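Local coordinates for protein dihydrodipicolinate synthase (Rhodopseudomonas palustris, PDB 3DZ1) that probably acts as a 4-hydroxy-tetrahydrodipicolinate synthase, a pyruvate-using lyase of the DapA family built on a TIM barrel, at residues A9-F20 and C43-E54; W173-R183 and L203-D214. One frame throughout, in Å; residues are numbered along the deposited sequence.

Interaction 1 (A9-F20 and C43-E54); sequences AAGTFAIAPTPF and CEGVTVLGILGE
Phe13 to Ile15 pair in parallel with Gly45 to Thr47, a buried strand-to-strand contact near the centre of the chain. The evidence is a ladder of backbone bonds: Glu44 N to Thr12 O, Ala14 N to Gly45 O (2.9 Å), Thr47 N to Ala14 O (2.8 Å) and Ala16 N to Thr47 O. The strand axes cross at -29°.

On one face the Phe13 ring folds over the neighbouring strand. With CG set beside its own backbone N (chi1 -86°), the ring lies over Gly45, whose CA stands 3.7 Å from the ring centroid, over the face, a CH-pi contact. A CB on residue 45 would collide with the ring, so the glycine is what permits this approach. A serine in place of Phe13 would probably uncover Gly45 CA and open a gap beside the Glu44 chain, whose CG packs against CE1.

Strand 11-15, helix 28-40 and strand 45-48 form a beta-alpha-beta unit of the TIM barrel, and strand 215-218 closes the barrel on the other edge of strand 11-15. Ile15 and Thr47 share the Phe13 face and touch Met217, a predicted pyruvate-binding residue. The opposite face carries Ala14 and Val46.

From its strand, Ile15 reaches the loop after strand 45-48, CG2 meeting Leu52 CD1 at 3.5 Å. Beyond the strands, Thr18 OG1 donates to Gly53 O (2.6 Å), lying in the carbonyl plane on a lone pair. One water donates to Ala16 O and Thr18 OG1 and accepts from Leu49 N. Glu54 brings OE2 to the edge of the Phe20 ring, 3.5 Å from CE2, with the carboxylate and ring planes 88° apart; the same oxygen forms a salt bridge with Lys266.

Interaction 2 (W173-R183 and L203-D214); sequences WPGLEKITTLR and LFLDFEMERGAD
Arg211 reaches from helix 205-211 into a hole between Leu176, Glu177, Ile179 and Thr180 of helix 176-188, a knob-into-hole fit between segments running nearly parallel (15°, axes 9.1 Å apart). Its CB touches Ile179 CG2 at 3.8 Å. CG, beside the backbone N, passes Leu176 O; the bend at chi2 (-59°) then carries CD to 3.4 Å from Thr180 OG1. NE forms a salt bridge with Glu294 of the second subunit. CZ comes next, with Leu176 CB over the centre of one guanidinium face. At the tip, NH1 donates to Thr180 OG1 (2.9 Å) and Glu177 OE1, while NH2 donates to Glu177 OE2 (3.0 Å). This end-on grip is nearly in the guanidinium plane but meets the carboxylate from above, the two planes being 69° apart.

Arg183 works at the far end, where helix 205-211 stops in a Schellman motif at Gly212. Its NE and NH2 both donate to Gly212 O, from the same face of the carbonyl; NH2 also makes a weak bond to Asp214 OD2 (2.9 Å) within a salt bridge, and NH1 bonds to Gln186 OE1. Toward the other end, Leu176 CD2 packs on Glu208 CG (3.6 Å), and Phe204 CE1 sits at the edge of the Trp173 ring, 3.7 Å from NE1.

Helix 176-188 follows strand 165-170 and helix 205-211 follows strand 195-198, making them neighbours outside the barrel. Glu177 OE2 also meets Thr288 of the second subunit. Glu177, Thr180 and the second subunit's Glu294 fix the Arg211 guanidinium, consistent with one cation serving both helix pair and interface.

Following the chain from its N terminus, interaction 1 closes first: residues 9-20 lead through helix 28-40 to 43-54, joining the first two barrel strands. Interaction 2 opens much later and closes a second loop, from 173-183 through strand 195-198 to 203-214, on the helical outside of the barrel. The two loops are in series, neither nested nor crossed, with centres 20 Å apart. They nevertheless touch: segment 203-214 ends at Asp214, whose O lies 3.2 Å from Gly11 N, a probable hydrogen bond. That meeting leads into strand 215-218, which pairs with strand 11-15, so the end of interaction 2 adjoins the start of interaction 1 where the barrel closes.

Interaction 1 (A9-F20 and C43-E54)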
loop_
_atom_site.group_PDB
_atom_site.type_symbol
_atom_site.label_atom_id
_atom_site.label_comp_id
_atom_site.label_asym_id
_atom_site.label_seq_id
_atom_site.Cartn_x
_atom_site.Cartn_y
_atom_site.Cartn_z
ATOM N N ALA A 9 -11.204 33.153 0.171
ATOM C CA ALA A 9 -10.256 33.058 1.276
ATOM C C ALA A 9 -8.840 33.082 0.702
ATOM O O ALA A 9 -8.562 32.439 -0.312
ATOM C CB ALA A 9 -10.484 31.768 2.059
ATOM N N ALA A 10 -7.951 33.827 1.348
ATOM C CA ALA A 10 -6.576 33.937 0.877
ATOM C C ALA A 10 -5.640 34.279 2.029
ATOM O O ALA A 10 -6.061 34.354 3.181
ATOM C CB ALA A 10 -6.483 35.011 -0.204
ATOM N N GLY A 11 -4.367 34.487 1.711
ATOM C CA GLY A 11 -3.417 34.831 2.749
ATOM C C GLY A 11 -2.784 33.629 3.417
ATOM O O GLY A 11 -2.510 32.618 2.776
ATOM N N THR A 12 -2.555 33.733 4.718
ATOM C CA THR A 12 -1.930 32.645 5.448
ATOM C C THR A 12 -2.817 32.084 6.551
ATOM O O THR A 12 -3.265 32.818 7.430
ATOM C CB THR A 12 -0.591 33.115 6.068
ATOM O OG1 THR A 12 0.262 33.633 5.036
ATOM C CG2 THR A 12 0.113 31.960 6.772
ATOM N N PHE A 13 -3.085 30.782 6.488
ATOM C CA PHE A 13 -3.872 30.104 7.511
ATOM C C PHE A 13 -2.903 29.230 8.293
ATOM O O PHE A 13 -2.240 28.369 7.721
ATOM C CB PHE A 13 -4.957 29.217 6.890
ATOM C CG PHE A 13 -6.233 29.944 6.576
ATOM C CD1 PHE A 13 -6.250 30.984 5.651
ATOM C CD2 PHE A 13 -7.423 29.584 7.202
ATOM C CE1 PHE A 13 -7.435 31.659 5.352
ATOM C CE2 PHE A 13 -8.619 30.251 6.912
ATOM C CZ PHE A 13 -8.623 31.290 5.985
ATOM N N ALA A 14 -2.813 29.440 9.599
ATOM C CA ALA A 14 -1.898 28.646 10.407
ATOM C C ALA A 14 -2.537 27.333 10.860
ATOM O O ALA A 14 -3.675 27.315 11.305
ATOM C CB ALA A 14 -1.448 29.456 11.621
ATOM N N ILE A 15 -1.807 26.229 10.727
ATOM C CA ILE A 15 -2.318 24.939 11.181
ATOM C C ILE A 15 -1.829 24.818 12.616
ATOM O O ILE A 15 -0.631 24.683 12.871
ATOM C CB ILE A 15 -1.763 23.769 10.357
ATOM C CG1 ILE A 15 -2.104 23.968 8.875
ATOM C CG2 ILE A 15 -2.370 22.456 10.863
ATOM C CD1 ILE A 15 -1.534 22.905 7.956
ATOM N N ALA A 16 -2.766 24.874 13.553
ATOM C CA ALA A 16 -2.440 24.825 14.968
ATOM C C ALA A 16 -2.269 23.458 15.601
ATOM O O ALA A 16 -3.097 22.564 15.431
ATOM C CB ALA A 16 -3.490 25.607 15.756
ATOM N N PRO A 17 -1.169 23.271 16.338
ATOM C CA PRO A 17 -0.961 21.983 16.994
ATOM C C PRO A 17 -1.846 22.064 18.240
ATOM O O PRO A 17 -2.321 23.147 18.584
ATOM C CB PRO A 17 0.520 22.021 17.351
ATOM C CG PRO A 17 0.742 23.471 17.652
ATOM C CD PRO A 17 0.001 24.149 16.516
ATOM N N THR A 18 -2.100 20.939 18.894
ATOM C CA THR A 18 -2.895 20.968 20.114
ATOM C C THR A 18 -1.875 20.995 21.246
ATOM O O THR A 18 -1.113 20.045 21.420
ATOM C CB THR A 18 -3.795 19.720 20.236
ATOM O OG1 THR A 18 -4.785 19.753 19.202
ATOM C CG2 THR A 18 -4.493 19.683 21.592
ATOM N N PRO A 19 -1.823 22.099 22.010
ATOM C CA PRO A 19 -0.882 22.250 23.126
ATOM C C PRO A 19 -1.162 21.299 24.286
ATOM O O PRO A 19 -2.280 21.251 24.790
ATOM C CB PRO A 19 -1.068 23.712 23.548
ATOM C CG PRO A 19 -1.606 24.375 22.322
ATOM C CD PRO A 19 -2.574 23.348 21.803
ATOM N N PHE A 20 -0.141 20.554 24.700
ATOM C CA PHE A 20 -0.261 19.619 25.817
ATOM C C PHE A 20 0.816 19.895 26.858
ATOM O O PHE A 20 1.876 20.445 26.549
ATOM C CB PHE A 20 -0.049 18.167 25.370
ATOM C CG PHE A 20 -1.078 17.649 24.415
ATOM C CD1 PHE A 20 -2.417 17.570 24.782
ATOM C CD2 PHE A 20 -0.698 17.191 23.158
ATOM C CE1 PHE A 20 -3.361 17.035 23.911
ATOM C CE2 PHE A 20 -1.634 16.657 22.282
ATOM C CZ PHE A 20 -2.967 16.577 22.660
ATOM N N CYS A 43 -2.086 36.436 10.246
ATOM C CA CYS A 43 -2.734 35.237 9.714
ATOM C C CYS A 43 -4.217 35.530 9.483
ATOM O O CYS A 43 -4.846 36.220 10.287
ATOM C CB CYS A 43 -2.590 34.066 10.690
ATOM S SG CYS A 43 -0.924 33.368 10.793
ATOM N N GLU A 44 -4.769 35.015 8.386
ATOM C CA GLU A 44 -6.175 35.230 8.070
ATOM C C GLU A 44 -7.055 34.165 8.713
ATOM O O GLU A 44 -8.261 34.357 8.888
ATOM C CB GLU A 44 -6.391 35.216 6.550
ATOM C CG GLU A 44 -7.856 35.333 6.141
ATOM C CD GLU A 44 -8.044 35.797 4.706
ATOM O OE1 GLU A 44 -7.468 36.853 4.348
ATOM O OE2 GLU A 44 -8.773 35.116 3.938
ATOM N N GLY A 45 -6.452 33.039 9.069
ATOM C CA GLY A 45 -7.229 31.977 9.675
ATOM C C GLY A 45 -6.390 30.946 10.388
ATOM O O GLY A 45 -5.157 31.008 10.378
ATOM N N VAL A 46 -7.072 29.992 11.011
ATOM C CA VAL A 46 -6.406 28.932 11.748
ATOM C C VAL A 46 -7.144 27.623 11.502
ATOM O O VAL A 46 -8.373 27.591 11.499
ATOM C CB VAL A 46 -6.411 29.230 13.274
ATOM C CG1 VAL A 46 -5.568 28.195 14.018
ATOM C CG2 VAL A 46 -5.880 30.637 13.537
ATOM N N THR A 47 -6.391 26.552 11.277
ATOM C CA THR A 47 -6.985 25.236 11.069
ATOM C C THR A 47 -6.647 24.433 12.319
ATOM O O THR A 47 -5.498 24.425 12.766
ATOM C CB THR A 47 -6.413 24.571 9.804
ATOM O OG1 THR A 47 -6.754 25.375 8.665
ATOM C CG2 THR A 47 -7.003 23.170 9.613
ATOM N N VAL A 48 -7.649 23.778 12.899
ATOM C CA VAL A 48 -7.434 23.023 14.125
ATOM C C VAL A 48 -7.813 21.549 14.044
ATOM O O VAL A 48 -8.526 21.124 13.135
ATOM C CB VAL A 48 -8.205 23.661 15.305
ATOM C CG1 VAL A 48 -7.743 25.089 15.510
ATOM C CG2 VAL A 48 -9.697 23.630 15.038
ATOM N N LEU A 49 -7.327 20.787 15.021
ATOM C CA LEU A 49 -7.569 19.353 15.109
ATOM C C LEU A 49 -6.905 18.618 13.953
ATOM O O LEU A 49 -5.856 19.040 13.470
ATOM C CB LEU A 49 -9.075 19.059 15.157
ATOM C CG LEU A 49 -9.774 19.639 16.397
ATOM C CD1 LEU A 49 -11.232 19.221 16.421
ATOM C CD2 LEU A 49 -9.065 19.150 17.651
ATOM N N GLY A 50 -7.505 17.522 13.505
ATOM C CA GLY A 50 -6.897 16.764 12.428
ATOM C C GLY A 50 -5.597 16.125 12.896
ATOM O O GLY A 50 -5.250 16.193 14.078
ATOM N N ILE A 51 -4.871 15.507 11.970
ATOM C CA ILE A 51 -3.608 14.845 12.288
ATOM C C ILE A 51 -2.569 15.750 12.947
ATOM O O ILE A 51 -2.005 15.400 13.988
ATOM C CB ILE A 51 -2.974 14.227 11.023
ATOM C CG1 ILE A 51 -3.927 13.196 10.418
ATOM C CG2 ILE A 51 -1.638 13.588 11.365
ATOM C CD1 ILE A 51 -4.324 12.093 11.376
ATOM N N LEU A 52 -2.311 16.906 12.344
ATOM C CA LEU A 52 -1.321 17.827 12.889
ATOM C C LEU A 52 -1.666 18.327 14.284
ATOM O O LEU A 52 -0.782 18.740 15.037
ATOM C CB LEU A 52 -1.113 19.008 11.938
ATOM C CG LEU A 52 -0.460 18.653 10.595
ATOM C CD1 LEU A 52 -0.163 19.927 9.821
ATOM C CD2 LEU A 52 0.826 17.882 10.824
ATOM N N GLY A 53 -2.951 18.288 14.626
ATOM C CA GLY A 53 -3.386 18.713 15.945
ATOM C C GLY A 53 -3.518 17.506 16.858
ATOM O O GLY A 53 -4.085 17.593 17.948
ATOM N N GLU A 54 -2.989 16.373 16.399
ATOM C CA GLU A 54 -3.028 15.118 17.149
ATOM C C GLU A 54 -4.446 14.737 17.576
ATOM O O GLU A 54 -4.646 14.131 18.631
ATOM C CB GLU A 54 -2.120 15.214 18.382
ATOM C CG GLU A 54 -0.656 15.479 18.050
ATOM C CD GLU A 54 0.206 15.670 19.290
ATOM O OE1 GLU A 54 0.505 14.669 19.980
ATOM O OE2 GLU A 54 0.579 16.828 19.578
HETATM O O HOH W 1 -5.403 21.524 16.939
HETATM O O HOH W 2 -4.495 21.265 13.153
HETATM O O HOH W 3 -0.399 18.896 17.989
#

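Interaction 2 (W173-R183 and L203-D214)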
loop_
_atom_site.group_PDB
_atom_site.type_symbol
_atom_site.label_atom_id
_atom_site.label_comp_id
_atom_site.label_asym_id
_atom_site.label_seq_id
_atom_site.Cartn_x
_atom_site.Cartn_y
_atom_site.Cartn_z
ATOM N N TRP A 173 2.291 16.495 -4.506
ATOM C CA TRP A 173 3.731 16.610 -4.686
ATOM C C TRP A 173 4.221 15.509 -5.627
ATOM O O TRP A 173 4.272 14.337 -5.245
ATOM C CB TRP A 173 4.395 16.475 -3.307
ATOM C CG TRP A 173 5.893 16.410 -3.301
ATOM C CD1 TRP A 173 6.762 17.436 -3.520
ATOM C CD2 TRP A 173 6.694 15.253 -3.036
ATOM N NE1 TRP A 173 8.059 16.991 -3.404
ATOM C CE2 TRP A 173 8.044 15.653 -3.108
ATOM C CE3 TRP A 173 6.401 13.912 -2.746
ATOM C CZ2 TRP A 173 9.104 14.761 -2.901
ATOM C CZ3 TRP A 173 7.455 13.022 -2.540
ATOM C CH2 TRP A 173 8.789 13.454 -2.618
ATOM N N PRO A 174 4.586 15.869 -6.870
ATOM C CA PRO A 174 4.581 17.213 -7.472
ATOM C C PRO A 174 3.169 17.745 -7.710
ATOM O O PRO A 174 2.296 17.009 -8.170
ATOM C CB PRO A 174 5.329 17.010 -8.797
ATOM C CG PRO A 174 6.139 15.754 -8.566
ATOM C CD PRO A 174 5.179 14.893 -7.797
ATOM N N GLY A 175 2.951 19.023 -7.422
ATOM C CA GLY A 175 1.629 19.587 -7.618
ATOM C C GLY A 175 1.569 20.952 -8.278
ATOM O O GLY A 175 0.499 21.546 -8.363
ATOM N N LEU A 176 2.698 21.465 -8.758
ATOM C CA LEU A 176 2.670 22.781 -9.386
ATOM C C LEU A 176 1.754 22.829 -10.611
ATOM O O LEU A 176 0.974 23.771 -10.769
ATOM C CB LEU A 176 4.087 23.229 -9.763
ATOM C CG LEU A 176 5.022 23.514 -8.579
ATOM C CD1 LEU A 176 6.382 23.973 -9.088
ATOM C CD2 LEU A 176 4.402 24.585 -7.676
ATOM N N GLU A 177 1.830 21.814 -11.472
ATOM C CA GLU A 177 0.996 21.803 -12.671
ATOM C C GLU A 177 -0.495 21.686 -12.343
ATOM O O GLU A 177 -1.338 22.177 -13.088
ATOM C CB GLU A 177 1.409 20.663 -13.607
ATOM C CG GLU A 177 2.842 20.747 -14.141
ATOM C CD GLU A 177 3.166 22.066 -14.841
ATOM O OE1 GLU A 177 2.250 22.703 -15.405
ATOM O OE2 GLU A 177 4.355 22.458 -14.840
ATOM N N LYS A 178 -0.820 21.035 -11.229
ATOM C CA LYS A 178 -2.214 20.884 -10.826
ATOM C C LYS A 178 -2.844 22.253 -10.576
ATOM O O LYS A 178 -3.995 22.491 -10.931
ATOM C CB LYS A 178 -2.316 20.013 -9.565
ATOM C CG LYS A 178 -3.700 19.985 -8.930
ATOM C CD LYS A 178 -3.782 18.954 -7.808
ATOM C CE LYS A 178 -3.896 17.539 -8.359
ATOM N NZ LYS A 178 -3.900 16.510 -7.278
ATOM N N ILE A 179 -2.090 23.158 -9.965
ATOM C CA ILE A 179 -2.616 24.485 -9.696
ATOM C C ILE A 179 -2.925 25.166 -11.023
ATOM O O ILE A 179 -4.017 25.689 -11.219
ATOM C CB ILE A 179 -1.611 25.336 -8.899
ATOM C CG1 ILE A 179 -1.341 24.671 -7.547
ATOM C CG2 ILE A 179 -2.163 26.749 -8.699
ATOM C CD1 ILE A 179 -0.348 25.422 -6.682
ATOM N N THR A 180 -1.959 25.144 -11.936
ATOM C CA THR A 180 -2.137 25.753 -13.247
ATOM C C THR A 180 -3.356 25.180 -13.967
ATOM O O THR A 180 -4.154 25.928 -14.531
ATOM C CB THR A 180 -0.883 25.544 -14.119
ATOM O OG1 THR A 180 0.225 26.227 -13.514
ATOM C CG2 THR A 180 -1.102 26.079 -15.529
ATOM N N THR A 181 -3.501 23.855 -13.943
ATOM C CA THR A 181 -4.626 23.195 -14.605
ATOM C C THR A 181 -5.966 23.643 -14.013
ATOM O O THR A 181 -6.902 23.969 -14.753
ATOM C CB THR A 181 -4.509 21.660 -14.499
ATOM O OG1 THR A 181 -3.328 21.228 -15.181
ATOM C CG2 THR A 181 -5.724 20.979 -15.124
ATOM N N LEU A 182 -6.056 23.662 -12.686
ATOM C CA LEU A 182 -7.279 24.092 -12.014
ATOM C C LEU A 182 -7.617 25.549 -12.341
ATOM O O LEU A 182 -8.780 25.886 -12.583
ATOM C CB LEU A 182 -7.156 23.904 -10.493
ATOM C CG LEU A 182 -7.121 22.446 -10.012
ATOM C CD1 LEU A 182 -6.825 22.394 -8.530
ATOM C CD2 LEU A 182 -8.460 21.764 -10.315
ATOM N N ARG A 183 -6.613 26.421 -12.353
ATOM C CA ARG A 183 -6.877 27.819 -12.681
ATOM C C ARG A 183 -7.371 27.905 -14.124
ATOM O O ARG A 183 -8.177 28.776 -14.471
ATOM C CB ARG A 183 -5.616 28.666 -12.496
ATOM C CG ARG A 183 -5.214 28.857 -11.033
ATOM C CD ARG A 183 -6.372 29.414 -10.197
ATOM N NE ARG A 183 -5.971 29.717 -8.823
ATOM C CZ ARG A 183 -6.812 29.795 -7.793
ATOM N NH1 ARG A 183 -8.108 29.591 -7.974
ATOM N NH2 ARG A 183 -6.354 30.067 -6.577
ATOM N N LEU A 203 6.917 23.279 1.284
ATOM C CA LEU A 203 8.089 22.936 0.491
ATOM C C LEU A 203 8.143 23.628 -0.871
ATOM O O LEU A 203 9.227 23.913 -1.374
ATOM C CB LEU A 203 8.162 21.414 0.315
ATOM C CG LEU A 203 9.507 20.790 -0.063
ATOM C CD1 LEU A 203 10.506 20.995 1.064
ATOM C CD2 LEU A 203 9.313 19.299 -0.327
ATOM N N PHE A 204 6.984 23.906 -1.466
ATOM C CA PHE A 204 6.948 24.575 -2.767
ATOM C C PHE A 204 6.156 25.882 -2.775
ATOM O O PHE A 204 5.735 26.353 -3.833
ATOM C CB PHE A 204 6.375 23.638 -3.837
ATOM C CG PHE A 204 7.359 22.617 -4.324
ATOM C CD1 PHE A 204 7.655 21.492 -3.558
ATOM C CD2 PHE A 204 8.042 22.815 -5.518
ATOM C CE1 PHE A 204 8.620 20.582 -3.971
ATOM C CE2 PHE A 204 9.010 21.911 -5.943
ATOM C CZ PHE A 204 9.299 20.790 -5.165
ATOM N N LEU A 205 5.972 26.485 -1.606
ATOM C CA LEU A 205 5.202 27.723 -1.518
ATOM C C LEU A 205 5.674 28.833 -2.454
ATOM O O LEU A 205 4.858 29.586 -3.001
ATOM C CB LEU A 205 5.198 28.248 -0.079
ATOM C CG LEU A 205 4.269 29.447 0.138
ATOM C CD1 LEU A 205 2.838 29.066 -0.230
ATOM C CD2 LEU A 205 4.349 29.901 1.587
ATOM N N ASP A 206 6.985 28.938 -2.644
ATOM C CA ASP A 206 7.523 29.983 -3.499
ATOM C C ASP A 206 6.946 29.927 -4.908
ATOM O O ASP A 206 6.483 30.942 -5.435
ATOM C CB ASP A 206 9.061 29.921 -3.522
ATOM C CG ASP A 206 9.606 28.587 -4.003
ATOM O OD1 ASP A 206 8.928 27.549 -3.865
ATOM O OD2 ASP A 206 10.748 28.575 -4.507
ATOM N N PHE A 207 6.939 28.744 -5.509
ATOM C CA PHE A 207 6.412 28.605 -6.857
ATOM C C PHE A 207 4.901 28.415 -6.885
ATOM O O PHE A 207 4.248 28.754 -7.867
ATOM C CB PHE A 207 7.125 27.457 -7.579
ATOM C CG PHE A 207 8.541 27.785 -7.974
ATOM C CD1 PHE A 207 8.800 28.782 -8.913
ATOM C CD2 PHE A 207 9.617 27.123 -7.391
ATOM C CE1 PHE A 207 10.107 29.115 -9.262
ATOM C CE2 PHE A 207 10.929 27.448 -7.735
ATOM C CZ PHE A 207 11.173 28.447 -8.673
ATOM N N GLU A 208 4.338 27.883 -5.805
ATOM C CA GLU A 208 2.899 27.685 -5.752
ATOM C C GLU A 208 2.186 29.031 -5.847
ATOM O O GLU A 208 1.133 29.139 -6.471
ATOM C CB GLU A 208 2.510 26.953 -4.466
ATOM C CG GLU A 208 2.796 25.460 -4.528
ATOM C CD GLU A 208 2.810 24.805 -3.167
ATOM O OE1 GLU A 208 2.694 23.562 -3.111
ATOM O OE2 GLU A 208 2.945 25.531 -2.160
HETATM N N MSE A 209 2.769 30.058 -5.240
HETATM C CA MSE A 209 2.173 31.386 -5.299
HETATM C C MSE A 209 2.233 31.890 -6.739
HETATM O O MSE A 209 1.281 32.501 -7.231
HETATM C CB MSE A 209 2.909 32.361 -4.376
HETATM C CG MSE A 209 2.719 32.090 -2.885
HETATM SE SE MSE A 209 0.861 31.865 -2.327
HETATM C CE MSE A 209 0.162 33.592 -2.882
ATOM N N GLU A 210 3.346 31.623 -7.419
ATOM C CA GLU A 210 3.498 32.057 -8.805
ATOM C C GLU A 210 2.487 31.362 -9.722
ATOM O O GLU A 210 1.999 31.954 -10.692
ATOM C CB GLU A 210 4.928 31.788 -9.291
ATOM C CG GLU A 210 5.992 32.501 -8.461
ATOM C CD GLU A 210 7.391 32.376 -9.037
ATOM O OE1 GLU A 210 7.567 31.651 -10.040
ATOM O OE2 GLU A 210 8.318 33.002 -8.479
ATOM N N ARG A 211 2.171 30.108 -9.417
ATOM C CA ARG A 211 1.213 29.357 -10.222
ATOM C C ARG A 211 -0.209 29.881 -10.066
ATOM O O ARG A 211 -1.068 29.626 -10.912
ATOM C CB ARG A 211 1.237 27.877 -9.848
ATOM C CG ARG A 211 2.538 27.174 -10.184
ATOM C CD ARG A 211 2.842 27.266 -11.664
ATOM N NE ARG A 211 4.032 26.496 -12.014
ATOM C CZ ARG A 211 4.037 25.484 -12.873
ATOM N NH1 ARG A 211 2.912 25.117 -13.475
ATOM N NH2 ARG A 211 5.166 24.841 -13.132
ATOM N N GLY A 212 -0.470 30.596 -8.978
ATOM C CA GLY A 212 -1.803 31.132 -8.783
ATOM C C GLY A 212 -2.509 30.748 -7.498
ATOM O O GLY A 212 -3.711 30.991 -7.360
ATOM N N ALA A 213 -1.790 30.142 -6.559
ATOM C CA ALA A 213 -2.408 29.772 -5.288
ATOM C C ALA A 213 -2.806 31.070 -4.589
ATOM O O ALA A 213 -2.210 32.118 -4.839
ATOM C CB ALA A 213 -1.425 28.989 -4.424
ATOM N N ASP A 214 -3.808 30.999 -3.717
ATOM C CA ASP A 214 -4.280 32.179 -2.996
ATOM C C ASP A 214 -3.484 32.433 -1.731
ATOM O O ASP A 214 -3.502 33.537 -1.181
ATOM C CB ASP A 214 -5.758 32.022 -2.630
ATOM C CG ASP A 214 -6.653 32.057 -3.836
ATOM O OD1 ASP A 214 -6.631 33.077 -4.557
ATOM O OD2 ASP A 214 -7.374 31.071 -4.071
HETATM O O HOH W 4 -0.520 28.715 -13.350
#